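Local coordinates for protein TipC2 (Streptococcus intermedius B196, PDB 6DHX) that probably acts as the immunity protein (antitoxin) that protects Streptococcus intermedius against an antibacterial toxin exported by a type VII secretion system, at residues Lys19-Gln27 and Tyr110-Thr118; Ser54-Tyr65 and Lys76-Leu84. All coordinates share one frame; numbering follows the deposited sequence.

Contact 1 (Lys19-Gln27 and Tyr110-Thr118); sequences KNIFDEIYQ and YTRQDRTLT. With SO4 (sulfate ion), chain D.
Two turns in the R112 side chain, chi2 -87° and chi3 -69°, fold it back over the Y26 ring of the helix, while Y110, its CG anti to the backbone N, sends its hydroxyl out to N20 and D23. Over Y26 the guanidinium lies nearly parallel to the ring, the planes 13° apart; R112 NE sits 3.3 Å from Y26 CD1, and the CD methylene adds a CH-pi contact to the same face. The edge of the R112 guanidinium goes to Q27 and a sulfate: NH1 reaches Q27 OE1 at 2.8 Å, in the guanidinium plane and on a lone pair of the amide oxygen, and NE and NH2 each hold one oxygen of the ion, which probably came from the crystallisation liquor and is also bound by N88. Separately, NH1 gives D23 OD1 a weak, bent bond within a salt bridge.

Y110 OH both accepts and donates. It takes a nearly straight bond from N20 ND2 at 2.9 Å and donates to D23 OD1 at 2.6 Å, meeting that oxygen from above the carboxylate plane. Water 1 donates to the same oxygen and to R112 O. The other oxygen, D23 OD2, takes the backbone N of K19 on its anti lone pair and is paired with R115 NH2 in a salt bridge modelled too short to be trusted in detail. The aliphatic chain of K19 crosses one face of the R115 guanidinium at about a right angle. Deeper in, F22 CB sits over the Y110 ring, 3.5 Å from its centroid, and F22 CZ touches L117 CD2.

N20 is the N-cap, its OD1 accepting from D23 N; D23 links this capped helix start to R112 and R115 in a small salt-bridge network, and the hairpin bearing both arginines has a G1 beta bulge at R115 and T116.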
loop_
_atom_site.group_PDB
_atom_site.type_symbol
_atom_site.label_atom_id
_atom_site.label_comp_id
_atom_site.label_asym_id
_atom_site.label_seq_id
_atom_site.Cartn_x
_atom_site.Cartn_y
_atom_site.Cartn_z
ATOM N N LYS A 19 13.868 -1.343 -11.659
ATOM C CA LYS A 19 13.577 -0.361 -12.710
ATOM C C LYS A 19 12.750 0.812 -12.184
ATOM O O LYS A 19 12.613 1.841 -12.887
ATOM C CB LYS A 19 12.850 -1.034 -13.902
ATOM C CG LYS A 19 13.722 -1.993 -14.745
ATOM C CD LYS A 19 13.139 -2.196 -16.152
ATOM C CE LYS A 19 13.871 -3.277 -16.956
ATOM N NZ LYS A 19 13.517 -3.203 -18.453
ATOM N N ASN A 20 12.246 0.700 -10.969
ATOM C CA ASN A 20 11.460 1.737 -10.322
ATOM C C ASN A 20 11.498 1.512 -8.811
ATOM O O ASN A 20 12.011 0.498 -8.312
ATOM C CB ASN A 20 10.005 1.714 -10.841
ATOM C CG ASN A 20 9.372 0.373 -10.616
ATOM O OD1 ASN A 20 9.203 -0.030 -9.465
ATOM N ND2 ASN A 20 9.053 -0.345 -11.709
ATOM N N ILE A 21 10.889 2.451 -8.076
ATOM C CA ILE A 21 10.995 2.430 -6.628
ATOM C C ILE A 21 10.270 1.238 -6.032
ATOM O O ILE A 21 10.665 0.749 -4.960
ATOM C CB ILE A 21 10.469 3.758 -6.029
ATOM C CG1 ILE A 21 10.838 3.851 -4.557
ATOM C CG2 ILE A 21 8.915 3.899 -6.263
ATOM C CD1 ILE A 21 10.731 5.305 -4.003
ATOM N N PHE A 22 9.230 0.729 -6.697
ATOM C CA PHE A 22 8.505 -0.422 -6.166
ATOM C C PHE A 22 9.325 -1.699 -6.337
ATOM O O PHE A 22 9.334 -2.544 -5.442
ATOM C CB PHE A 22 7.127 -0.557 -6.853
ATOM C CG PHE A 22 6.332 0.735 -6.737
ATOM C CD1 PHE A 22 5.802 1.110 -5.493
ATOM C CD2 PHE A 22 6.256 1.606 -7.794
ATOM C CE1 PHE A 22 5.165 2.348 -5.324
ATOM C CE2 PHE A 22 5.613 2.871 -7.640
ATOM C CZ PHE A 22 5.071 3.222 -6.397
ATOM N N ASP A 23 10.000 -1.858 -7.482
ATOM C CA ASP A 23 10.974 -2.954 -7.613
ATOM C C ASP A 23 12.011 -2.880 -6.496
ATOM O O ASP A 23 12.479 -3.903 -5.991
ATOM C CB ASP A 23 11.757 -2.878 -8.930
ATOM C CG ASP A 23 10.966 -3.297 -10.154
ATOM O OD1 ASP A 23 9.975 -4.056 -10.082
ATOM O OD2 ASP A 23 11.396 -2.867 -11.265
ATOM N N GLU A 24 12.483 -1.679 -6.193
ATOM C CA GLU A 24 13.532 -1.548 -5.196
ATOM C C GLU A 24 13.042 -2.038 -3.832
ATOM O O GLU A 24 13.711 -2.833 -3.151
ATOM C CB GLU A 24 13.960 -0.074 -5.190
ATOM C CG GLU A 24 15.158 0.267 -4.441
ATOM C CD GLU A 24 15.405 1.774 -4.547
ATOM O OE1 GLU A 24 14.707 2.500 -3.806
ATOM O OE2 GLU A 24 16.255 2.185 -5.377
ATOM N N ILE A 25 11.849 -1.607 -3.433
ATOM C CA ILE A 25 11.248 -2.081 -2.184
ATOM C C ILE A 25 11.030 -3.596 -2.216
ATOM O O ILE A 25 11.353 -4.297 -1.242
ATOM C CB ILE A 25 9.921 -1.355 -1.898
ATOM C CG1 ILE A 25 10.157 0.156 -1.678
ATOM C CG2 ILE A 25 9.241 -1.976 -0.651
ATOM C CD1 ILE A 25 8.810 1.032 -1.786
ATOM N N TYR A 26 10.468 -4.105 -3.314
ATOM C CA TYR A 26 10.191 -5.538 -3.419
ATOM C C TYR A 26 11.494 -6.335 -3.304
ATOM O O TYR A 26 11.593 -7.295 -2.520
ATOM C CB TYR A 26 9.486 -5.825 -4.760
ATOM C CG TYR A 26 9.170 -7.285 -4.982
ATOM C CD1 TYR A 26 10.152 -8.162 -5.467
ATOM C CD2 TYR A 26 7.873 -7.797 -4.730
ATOM C CE1 TYR A 26 9.852 -9.511 -5.653
ATOM C CE2 TYR A 26 7.581 -9.152 -4.916
ATOM C CZ TYR A 26 8.567 -9.984 -5.381
ATOM O OH TYR A 26 8.335 -11.306 -5.603
ATOM N N GLN A 27 12.504 -5.945 -4.093
ATOM C CA GLN A 27 13.732 -6.749 -4.151
ATOM C C GLN A 27 14.521 -6.651 -2.863
ATOM O O GLN A 27 15.129 -7.633 -2.427
ATOM C CB GLN A 27 14.585 -6.298 -5.348
ATOM C CG GLN A 27 13.860 -6.677 -6.664
ATOM C CD GLN A 27 14.577 -6.245 -7.932
ATOM O OE1 GLN A 27 13.916 -5.841 -8.894
ATOM N NE2 GLN A 27 15.929 -6.335 -7.965
ATOM N N TYR A 110 1.426 -2.985 -6.788
ATOM C CA TYR A 110 2.444 -3.014 -7.823
ATOM C C TYR A 110 2.711 -4.467 -8.203
ATOM O O TYR A 110 3.205 -5.247 -7.375
ATOM C CB TYR A 110 3.719 -2.341 -7.337
ATOM C CG TYR A 110 4.841 -2.535 -8.326
ATOM C CD1 TYR A 110 4.892 -1.745 -9.483
ATOM C CD2 TYR A 110 5.824 -3.502 -8.115
ATOM C CE1 TYR A 110 5.909 -1.905 -10.386
ATOM C CE2 TYR A 110 6.873 -3.677 -9.018
ATOM C CZ TYR A 110 6.901 -2.861 -10.156
ATOM O OH TYR A 110 7.896 -2.960 -11.112
ATOM N N THR A 111 2.390 -4.829 -9.462
ATOM C CA THR A 111 2.526 -6.192 -9.941
ATOM C C THR A 111 3.874 -6.302 -10.652
ATOM O O THR A 111 4.189 -5.489 -11.526
ATOM C CB THR A 111 1.364 -6.599 -10.858
ATOM O OG1 THR A 111 0.920 -5.490 -11.693
ATOM C CG2 THR A 111 0.170 -7.014 -9.959
ATOM N N ARG A 112 4.687 -7.254 -10.202
ATOM C CA ARG A 112 6.060 -7.391 -10.691
ATOM C C ARG A 112 6.110 -7.761 -12.160
ATOM O O ARG A 112 6.991 -7.290 -12.893
ATOM C CB ARG A 112 6.791 -8.478 -9.880
ATOM C CG ARG A 112 7.168 -7.940 -8.477
ATOM C CD ARG A 112 8.521 -7.224 -8.542
ATOM N NE ARG A 112 9.637 -8.147 -8.777
ATOM C CZ ARG A 112 10.901 -7.757 -8.908
ATOM N NH1 ARG A 112 11.187 -6.443 -8.882
ATOM N NH2 ARG A 112 11.882 -8.707 -9.048
ATOM N N GLN A 113 5.225 -8.644 -12.599
ATOM C CA GLN A 113 5.407 -9.230 -13.925
ATOM C C GLN A 113 5.115 -8.260 -15.071
ATOM O O GLN A 113 5.594 -8.510 -16.182
ATOM C CB GLN A 113 4.577 -10.508 -14.115
ATOM C CG GLN A 113 4.995 -11.647 -13.103
ATOM C CD GLN A 113 6.510 -11.841 -13.039
ATOM O OE1 GLN A 113 7.146 -12.060 -14.048
ATOM N NE2 GLN A 113 7.082 -11.688 -11.864
ATOM N N ASP A 114 4.392 -7.163 -14.829
ATOM C CA ASP A 114 4.097 -6.190 -15.872
ATOM C C ASP A 114 4.506 -4.794 -15.421
ATOM O O ASP A 114 4.113 -3.793 -16.065
ATOM C CB ASP A 114 2.614 -6.252 -16.266
ATOM C CG ASP A 114 1.686 -5.983 -15.085
ATOM O OD1 ASP A 114 2.180 -5.671 -13.979
ATOM O OD2 ASP A 114 0.453 -6.082 -15.283
ATOM N N ARG A 115 5.303 -4.706 -14.340
ATOM C CA ARG A 115 5.798 -3.446 -13.784
ATOM C C ARG A 115 4.705 -2.385 -13.757
ATOM O O ARG A 115 4.848 -1.292 -14.304
ATOM C CB ARG A 115 7.029 -2.957 -14.575
ATOM C CG ARG A 115 8.249 -3.911 -14.350
ATOM C CD ARG A 115 9.597 -3.341 -14.880
ATOM N NE ARG A 115 10.637 -4.416 -15.120
ATOM C CZ ARG A 115 11.395 -4.996 -14.174
ATOM N NH1 ARG A 115 12.285 -5.919 -14.517
ATOM N NH2 ARG A 115 11.279 -4.680 -12.879
ATOM N N THR A 116 3.568 -2.734 -13.161
ATOM C CA THR A 116 2.406 -1.846 -13.204
ATOM C C THR A 116 1.953 -1.554 -11.785
ATOM O O THR A 116 1.841 -2.478 -10.969
ATOM C CB THR A 116 1.264 -2.500 -14.012
ATOM O OG1 THR A 116 1.658 -2.633 -15.395
ATOM C CG2 THR A 116 -0.012 -1.609 -13.960
ATOM N N LEU A 117 1.740 -0.259 -11.469
ATOM C CA LEU A 117 1.127 0.164 -10.218
ATOM C C LEU A 117 -0.344 0.484 -10.507
ATOM O O LEU A 117 -0.631 1.389 -11.293
ATOM C CB LEU A 117 1.824 1.407 -9.698
ATOM C CG LEU A 117 1.200 1.988 -8.438
ATOM C CD1 LEU A 117 1.522 1.075 -7.206
ATOM C CD2 LEU A 117 1.752 3.370 -8.198
ATOM N N THR A 118 -1.253 -0.212 -9.848
ATOM C CA THR A 118 -2.696 -0.023 -10.019
ATOM C C THR A 118 -3.256 0.556 -8.728
ATOM O O THR A 118 -3.140 -0.062 -7.663
ATOM C CB THR A 118 -3.361 -1.354 -10.387
ATOM O OG1 THR A 118 -2.770 -1.871 -11.595
ATOM C CG2 THR A 118 -4.870 -1.195 -10.620
HETATM S S SO4 D . 10.285 -11.792 -9.929
HETATM O O1 SO4 D . 9.197 -10.862 -9.689
HETATM O O2 SO4 D . 10.801 -11.650 -11.268
HETATM O O3 SO4 D . 9.782 -13.134 -9.684
HETATM O O4 SO4 D . 11.362 -11.452 -9.073
HETATM O O HOH W 1 9.406 -6.529 -11.693
HETATM O O HOH W 2 13.938 -5.578 -11.793
#

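Contact 2 (Ser54-Tyr65 and Lys76-Leu84)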
loop_
_atom_site.group_PDB
_atom_site.type_symbol
_atom_site.label_atom_id
_atom_site.label_comp_id
_atom_site.label_asym_id
_atom_site.label_seq_id
_atom_site.Cartn_x
_atom_site.Cartn_y
_atom_site.Cartn_z
ATOM N N SER A 54 0.102 -20.628 0.244
ATOM C CA SER A 54 0.495 -21.655 -0.725
ATOM C C SER A 54 1.552 -22.614 -0.210
ATOM O O SER A 54 1.814 -23.631 -0.865
ATOM C CB SER A 54 1.046 -21.019 -2.003
ATOM O OG SER A 54 2.268 -20.367 -1.707
ATOM N N ASP A 55 2.196 -22.302 0.909
ATOM C CA ASP A 55 3.273 -23.133 1.444
ATOM C C ASP A 55 3.199 -23.048 2.959
ATOM O O ASP A 55 3.578 -22.035 3.558
ATOM C CB ASP A 55 4.634 -22.672 0.931
ATOM C CG ASP A 55 5.730 -23.685 1.184
ATOM O OD1 ASP A 55 5.617 -24.479 2.142
ATOM O OD2 ASP A 55 6.718 -23.673 0.422
ATOM N N ASP A 56 2.737 -24.124 3.577
ATOM C CA ASP A 56 2.555 -24.117 5.010
ATOM C C ASP A 56 3.871 -23.914 5.746
ATOM O O ASP A 56 3.854 -23.602 6.934
ATOM C CB ASP A 56 1.900 -25.447 5.443
ATOM C CG ASP A 56 1.593 -25.485 6.930
ATOM O OD1 ASP A 56 0.632 -24.798 7.348
ATOM O OD2 ASP A 56 2.329 -26.181 7.678
ATOM N N SER A 57 5.010 -24.079 5.076
ATOM C CA SER A 57 6.306 -23.950 5.731
ATOM C C SER A 57 6.896 -22.538 5.660
ATOM O O SER A 57 8.031 -22.333 6.120
ATOM C CB SER A 57 7.296 -24.945 5.114
ATOM O OG SER A 57 7.816 -24.444 3.891
ATOM N N LYS A 58 6.158 -21.551 5.140
ATOM C CA LYS A 58 6.714 -20.223 4.908
ATOM C C LYS A 58 5.781 -19.119 5.399
ATOM O O LYS A 58 4.551 -19.257 5.395
ATOM C CB LYS A 58 6.998 -19.999 3.405
ATOM C CG LYS A 58 8.044 -20.965 2.848
ATOM C CD LYS A 58 8.296 -20.705 1.368
ATOM C CE LYS A 58 9.270 -21.711 0.776
ATOM N NZ LYS A 58 9.459 -21.422 -0.674
ATOM N N PHE A 59 6.382 -17.989 5.732
ATOM C CA PHE A 59 5.686 -16.787 6.169
ATOM C C PHE A 59 6.044 -15.625 5.278
ATOM O O PHE A 59 7.187 -15.535 4.808
ATOM C CB PHE A 59 6.076 -16.393 7.601
ATOM C CG PHE A 59 5.659 -17.392 8.618
ATOM C CD1 PHE A 59 6.482 -18.461 8.948
ATOM C CD2 PHE A 59 4.411 -17.292 9.237
ATOM C CE1 PHE A 59 6.078 -19.427 9.899
ATOM C CE2 PHE A 59 3.999 -18.248 10.185
ATOM C CZ PHE A 59 4.837 -19.323 10.516
ATOM N N TYR A 60 5.010 -14.739 4.996
ATOM C CA TYR A 60 5.341 -13.527 4.225
ATOM C C TYR A 60 5.416 -12.330 5.138
ATOM O O TYR A 60 4.806 -12.335 6.203
ATOM C CB TYR A 60 4.283 -13.259 3.144
ATOM C CG TYR A 60 2.896 -12.938 3.673
ATOM C CD1 TYR A 60 2.508 -11.619 3.934
ATOM C CD2 TYR A 60 1.937 -13.948 3.823
ATOM C CE1 TYR A 60 1.227 -11.325 4.353
ATOM C CE2 TYR A 60 0.636 -13.645 4.258
ATOM C CZ TYR A 60 0.307 -12.327 4.512
ATOM O OH TYR A 60 -0.956 -11.956 4.923
ATOM N N PRO A 61 6.233 -11.337 4.780
ATOM C CA PRO A 61 6.354 -10.130 5.607
ATOM C C PRO A 61 5.232 -9.143 5.288
ATOM O O PRO A 61 4.775 -9.005 4.143
ATOM C CB PRO A 61 7.721 -9.552 5.191
ATOM C CG PRO A 61 7.854 -9.939 3.752
ATOM C CD PRO A 61 7.055 -11.243 3.546
ATOM N N SER A 62 4.778 -8.487 6.345
ATOM C CA SER A 62 3.747 -7.461 6.278
ATOM C C SER A 62 4.168 -6.347 7.216
ATOM O O SER A 62 4.619 -6.627 8.333
ATOM C CB SER A 62 2.391 -8.079 6.682
ATOM O OG SER A 62 1.347 -7.131 6.704
ATOM N N ILE A 63 4.062 -5.102 6.744
ATOM C CA ILE A 63 4.524 -3.921 7.466
ATOM C C ILE A 63 3.284 -3.164 7.918
ATOM O O ILE A 63 2.365 -2.946 7.112
ATOM C CB ILE A 63 5.393 -3.024 6.561
ATOM C CG1 ILE A 63 6.512 -3.839 5.853
ATOM C CG2 ILE A 63 5.912 -1.814 7.334
ATOM C CD1 ILE A 63 7.447 -4.658 6.827
ATOM N N LEU A 64 3.247 -2.773 9.179
ATOM C CA LEU A 64 2.082 -2.073 9.723
ATOM C C LEU A 64 2.570 -0.815 10.428
ATOM O O LEU A 64 3.422 -0.902 11.334
ATOM C CB LEU A 64 1.335 -2.974 10.758
ATOM C CG LEU A 64 0.062 -2.378 11.346
ATOM C CD1 LEU A 64 -0.987 -2.280 10.176
ATOM C CD2 LEU A 64 -0.539 -3.221 12.479
ATOM N N TYR A 65 2.030 0.345 10.046
ATOM C CA TYR A 65 2.437 1.562 10.744
ATOM C C TYR A 65 1.905 1.562 12.170
ATOM O O TYR A 65 0.743 1.230 12.420
ATOM C CB TYR A 65 1.950 2.822 9.998
ATOM C CG TYR A 65 2.960 3.218 8.963
ATOM C CD1 TYR A 65 3.097 2.475 7.784
ATOM C CD2 TYR A 65 3.829 4.284 9.181
ATOM C CE1 TYR A 65 4.086 2.787 6.816
ATOM C CE2 TYR A 65 4.825 4.610 8.246
ATOM C CZ TYR A 65 4.941 3.860 7.072
ATOM O OH TYR A 65 5.896 4.174 6.142
ATOM N N LYS A 76 -5.172 3.052 9.391
ATOM C CA LYS A 76 -4.297 1.940 9.042
ATOM C C LYS A 76 -3.434 2.336 7.855
ATOM O O LYS A 76 -3.920 2.943 6.898
ATOM C CB LYS A 76 -5.108 0.681 8.687
ATOM C CG LYS A 76 -4.260 -0.551 8.470
ATOM C CD LYS A 76 -5.151 -1.807 8.432
ATOM C CE LYS A 76 -4.289 -3.045 8.399
ATOM N NZ LYS A 76 -5.128 -4.312 8.388
ATOM N N ILE A 77 -2.163 1.953 7.901
ATOM C CA ILE A 77 -1.277 2.064 6.752
ATOM C C ILE A 77 -0.440 0.798 6.752
ATOM O O ILE A 77 0.195 0.475 7.760
ATOM C CB ILE A 77 -0.359 3.321 6.816
ATOM C CG1 ILE A 77 -1.139 4.612 7.093
ATOM C CG2 ILE A 77 0.499 3.419 5.511
ATOM C CD1 ILE A 77 -0.247 5.804 7.552
ATOM N N ALA A 78 -0.428 0.078 5.637
ATOM C CA ALA A 78 0.189 -1.246 5.655
ATOM C C ALA A 78 0.830 -1.548 4.313
ATOM O O ALA A 78 0.455 -0.987 3.277
ATOM C CB ALA A 78 -0.851 -2.317 6.026
ATOM N N ILE A 79 1.845 -2.416 4.345
ATOM C CA ILE A 79 2.502 -2.900 3.128
ATOM C C ILE A 79 2.536 -4.412 3.207
ATOM O O ILE A 79 3.105 -4.957 4.145
ATOM C CB ILE A 79 3.939 -2.370 2.971
ATOM C CG1 ILE A 79 4.000 -0.847 3.174
ATOM C CG2 ILE A 79 4.475 -2.793 1.586
ATOM C CD1 ILE A 79 5.453 -0.306 3.256
ATOM N N ASP A 80 1.925 -5.088 2.245
ATOM C CA ASP A 80 1.968 -6.548 2.192
ATOM C C ASP A 80 2.838 -6.984 1.025
ATOM O O ASP A 80 2.778 -6.387 -0.040
ATOM C CB ASP A 80 0.565 -7.156 2.003
ATOM C CG ASP A 80 -0.263 -7.104 3.256
ATOM O OD1 ASP A 80 0.316 -7.170 4.334
ATOM O OD2 ASP A 80 -1.504 -6.913 3.186
ATOM N N PHE A 81 3.611 -8.054 1.206
ATOM C CA PHE A 81 4.461 -8.597 0.147
ATOM C C PHE A 81 3.987 -9.984 -0.260
ATOM O O PHE A 81 3.757 -10.825 0.619
ATOM C CB PHE A 81 5.903 -8.697 0.669
ATOM C CG PHE A 81 6.532 -7.366 0.864
ATOM C CD1 PHE A 81 6.296 -6.634 2.023
ATOM C CD2 PHE A 81 7.326 -6.804 -0.141
ATOM C CE1 PHE A 81 6.861 -5.343 2.224
ATOM C CE2 PHE A 81 7.887 -5.524 0.031
ATOM C CZ PHE A 81 7.630 -4.776 1.220
ATOM N N SER A 82 3.808 -10.214 -1.570
ATOM C CA SER A 82 3.412 -11.534 -2.069
ATOM C C SER A 82 4.544 -11.983 -2.970
ATOM O O SER A 82 4.676 -11.495 -4.098
ATOM C CB SER A 82 2.086 -11.514 -2.834
ATOM O OG SER A 82 1.040 -11.092 -1.973
ATOM N N PHE A 83 5.379 -12.871 -2.458
ATOM C CA PHE A 83 6.535 -13.313 -3.235
ATOM C C PHE A 83 6.293 -14.600 -4.002
ATOM O O PHE A 83 7.015 -14.884 -4.976
ATOM C CB PHE A 83 7.733 -13.572 -2.314
ATOM C CG PHE A 83 8.224 -12.387 -1.559
ATOM C CD1 PHE A 83 8.465 -11.173 -2.198
ATOM C CD2 PHE A 83 8.517 -12.509 -0.181
ATOM C CE1 PHE A 83 8.964 -10.084 -1.493
ATOM C CE2 PHE A 83 8.999 -11.425 0.522
ATOM C CZ PHE A 83 9.239 -10.212 -0.121
ATOM N N LEU A 84 5.347 -15.415 -3.559
ATOM C CA LEU A 84 5.286 -16.805 -3.997
ATOM C C LEU A 84 4.268 -17.070 -5.103
ATOM O O LEU A 84 4.328 -18.139 -5.719
ATOM C CB LEU A 84 4.923 -17.704 -2.800
ATOM C CG LEU A 84 6.020 -18.314 -1.939
ATOM C CD1 LEU A 84 7.211 -17.410 -1.735
ATOM C CD2 LEU A 84 5.440 -18.818 -0.596
HETATM O O HOH W 3 -1.474 1.071 10.698
#
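Strands 59-65 and 76-82 run antiparallel, their axes 4.6 Å apart at closest approach, with I63 and I79 as a hydrogen-bonded pair between the non-hydrogen-bonded pairs S62-D80 and L64-A78. I63 N reaches I79 O at 2.8 Å and I79 N returns the bond to I63 O; Y65 N to I77 O and a longer bond from F81 N to P61 O extend the ladder either way. On the other side of the Y65-I77 pair, water 3 donates to Y65 O and accepts from I77 N, bridging them.

On the face carrying S62 and D80, the S62 hydroxyl, anti to its own backbone N (chi1 177°), donates to D80 OD1 at 2.6 Å, almost in line with the C-O bond of the carboxylate. Farther along this face L64 CD1 lies near A78 CB, and the L64 side chain crosses that of K76 at about a right angle, CD1 nearest to CE, while K76 NZ goes on to the hydroxyl of Y93.

This is a beta hairpin within the large sheet, with strand 45-51 beyond 59-65 and strand 89-99 beyond 74-82. Its other face is largely apolar, with P61 and F81 packing against helix 21-32. There I63 and I79 meet at their CB atoms, and I63 CG1 comes to the edge of the F81 ring, 3.9 Å from CE1. The Y65 ring presents its edge to I77 O and packs CD1 on I77 CG2 at 3.6 Å; its hydroxyl bonds to D169 on helix 151-173. P61 CG rests near F81 CB, and P61 CD lies 3.6 Å from F83 CE2.

Past the strands, L84 CD2 fits among S54 OG, D55 CB and K58 CD. Here D55 starts a type I turn and also opens an Asx turn, OD1 accepting from S57 N; S57 OG bonds to the same oxygen from the same face of the carboxylate.

Both contacts reach the same sheet, their centres 16 Å apart, and contact 2 is nested along the chain inside the loop closed by contact 1. Contact 1 is the more buried and sets helix 21-32 on the sheet through a buried aspartate met by partly exposed arginines, and aromatic packing; contact 2 is partly buried and joins two neighbouring strands, chiefly by backbone bonds with apolar packing on one face. They meet along the helix: Y26 CZ lies 3.4 Å from F83 CD1, the two rings edge-to-face, and I25 CG2 packs on F81 CZ. Y26 thus belongs to both.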